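Local structure of Xaa-Pro dipeptidase (Mycobacterium tuberculosis, 5E2C) at residues A[94-99]-A[121-126]. The protein is probably a metal-dependent aminopeptidase, of which this chain is the N-terminal domain without the peptidase domain. Residues are numbered along the deposited sequence; the frame is centred on the assembly and turned at random. Where two conformers were deposited one is given.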
loop_
_atom_site.group_PDB
_atom_site.type_symbol
_atom_site.label_atom_id
_atom_site.label_comp_id
_atom_site.label_asym_id
_atom_site.label_seq_id
_atom_site.Cartn_x
_atom_site.Cartn_y
_atom_site.Cartn_z
ATOM N N GLY A 94 -1.203 1.118 16.056
ATOM C CA GLY A 94 -1.400 0.111 15.039
ATOM C C GLY A 94 -1.866 0.759 13.751
ATOM O O GLY A 94 -2.538 1.783 13.782
ATOM N N PHE A 95 -1.479 0.179 12.623
ATOM C CA PHE A 95 -1.997 0.612 11.314
ATOM C C PHE A 95 -2.204 -0.601 10.442
ATOM O O PHE A 95 -1.667 -1.690 10.705
ATOM C CB PHE A 95 -1.055 1.619 10.644
ATOM C CG PHE A 95 0.223 1.005 10.133
ATOM C CD1 PHE A 95 1.319 0.854 10.977
ATOM C CD2 PHE A 95 0.339 0.593 8.816
ATOM C CE1 PHE A 95 2.498 0.276 10.515
ATOM C CE2 PHE A 95 1.518 0.027 8.353
ATOM C CZ PHE A 95 2.590 -0.141 9.202
ATOM N N GLU A 96 -2.986 -0.417 9.382
ATOM C CA GLU A 96 -3.345 -1.536 8.531
ATOM C C GLU A 96 -2.403 -1.629 7.334
ATOM O O GLU A 96 -2.590 -1.003 6.289
ATOM C CB GLU A 96 -4.811 -1.444 8.129
ATOM C CG GLU A 96 -5.731 -1.577 9.320
ATOM C CD GLU A 96 -7.197 -1.501 8.958
ATOM O OE1 GLU A 96 -7.591 -0.486 8.351
ATOM O OE2 GLU A 96 -7.951 -2.440 9.314
ATOM N N SER A 97 -1.368 -2.425 7.513
ATOM C CA SER A 97 -0.354 -2.614 6.494
ATOM C C SER A 97 -0.866 -3.278 5.220
ATOM O O SER A 97 -0.209 -3.189 4.194
ATOM C CB SER A 97 0.834 -3.404 7.084
ATOM O OG SER A 97 0.392 -4.651 7.558
ATOM N N HIS A 98 -2.047 -3.905 5.260
ATOM C CA HIS A 98 -2.638 -4.500 4.065
ATOM C C HIS A 98 -3.244 -3.474 3.099
ATOM O O HIS A 98 -3.531 -3.800 1.947
ATOM C CB HIS A 98 -3.674 -5.579 4.419
ATOM C CG HIS A 98 -4.991 -5.035 4.880
ATOM N ND1 HIS A 98 -5.196 -4.536 6.145
ATOM C CD2 HIS A 98 -6.178 -4.909 4.230
ATOM C CE1 HIS A 98 -6.452 -4.132 6.262
ATOM N NE2 HIS A 98 -7.066 -4.341 5.110
ATOM N N VAL A 99 -3.416 -2.241 3.562
ATOM C CA VAL A 99 -3.979 -1.203 2.720
ATOM C C VAL A 99 -3.155 0.096 2.663
ATOM O O VAL A 99 -3.145 0.760 1.638
ATOM C CB VAL A 99 -5.439 -0.929 3.130
ATOM C CG1 VAL A 99 -5.519 0.047 4.281
ATOM C CG2 VAL A 99 -6.228 -0.424 1.934
ATOM N N ARG A 121 2.552 -2.627 12.617
ATOM C CA ARG A 121 1.661 -3.392 11.747
ATOM C C ARG A 121 0.584 -4.109 12.575
ATOM O O ARG A 121 0.882 -4.835 13.547
ATOM C CB ARG A 121 2.446 -4.401 10.911
ATOM C CG ARG A 121 3.443 -3.782 9.938
ATOM C CD ARG A 121 4.469 -4.836 9.526
ATOM N NE ARG A 121 5.351 -4.358 8.474
ATOM C CZ ARG A 121 6.337 -3.479 8.637
ATOM N NH1 ARG A 121 6.612 -2.960 9.837
ATOM N NH2 ARG A 121 7.068 -3.117 7.584
ATOM N N ALA A 122 -0.674 -3.902 12.192
ATOM C CA ALA A 122 -1.811 -4.433 12.931
ATOM C C ALA A 122 -2.960 -4.915 12.038
ATOM O O ALA A 122 -4.112 -4.966 12.488
ATOM C CB ALA A 122 -2.328 -3.388 13.912
ATOM N N SER A 123 -2.670 -5.304 10.802
ATOM C CA SER A 123 -3.744 -5.816 9.942
ATOM C C SER A 123 -4.303 -7.103 10.526
ATOM O O SER A 123 -3.550 -7.992 10.934
ATOM C CB SER A 123 -3.269 -6.027 8.524
ATOM O OG SER A 123 -3.121 -4.779 7.885
ATOM N N GLY A 124 -5.629 -7.188 10.578
ATOM C CA GLY A 124 -6.313 -8.347 11.128
ATOM C C GLY A 124 -7.007 -8.061 12.442
ATOM O O GLY A 124 -7.828 -8.854 12.897
ATOM N N THR A 125 -6.683 -6.933 13.060
ATOM C CA THR A 125 -7.212 -6.633 14.373
ATOM C C THR A 125 -8.730 -6.441 14.301
ATOM O O THR A 125 -9.473 -7.006 15.113
ATOM C CB THR A 125 -6.522 -5.409 14.994
ATOM O OG1 THR A 125 -5.106 -5.616 15.000
ATOM C CG2 THR A 125 -6.969 -5.214 16.421
ATOM N N VAL A 126 -9.199 -5.691 13.311
ATOM C CA VAL A 126 -10.641 -5.474 13.199
ATOM C C VAL A 126 -11.350 -6.755 12.747
ATOM O O VAL A 126 -12.415 -7.085 13.251
ATOM C CB VAL A 126 -10.972 -4.340 12.228
ATOM C CG1 VAL A 126 -12.476 -4.109 12.209
ATOM C CG2 VAL A 126 -10.197 -3.077 12.591
HETATM O O HOH W 1 -7.595 -4.738 10.774
HETATM O O HOH W 2 -0.170 -6.379 9.699
#
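S123 OG meets H98 twice where two neighbouring strands run out into loops, and so illustrates how one serine hydroxyl can tie two strand ends together. It accepts the backbone N-H of H98 at 3.0 Å from N to OG, and it lies at the edge of the imidazole, in the ring plane, 2.7 Å from ND1. That second bond is nearly straight (164°), and either atom could be its donor. With H98 CG held between its own backbone N and carbonyl carbon (chi1 77°), the ring folds back so that ND1 faces the hydroxyl already bound by its main chain. F95 and R121 point the same way: R121 CA lies over one ring face, and R121 CG rests 3.8 Å from F95 CZ. These residues form the last parallel bridge between strands 92-95 and 118-121, the latter at one edge of the mixed sheet of this creatinase/prolidase N-terminal domain. Just beyond it, A122 N binds F95 O at 2.8 Å, and a type II turn from A122 to T125 carries the chain away, with T125 OG1 donating to A122 O. Water joins E96 OE2 to the N-H groups of G124 and V126; a second links S97 OG with S123 N. Further out, the D24 carboxylate bonds H98 NE2, while backbone N-H groups of S23 and D24 bind E96 OE1. From the second subunit, D106 forms a salt bridge with R121 and D103 bonds S97 OG.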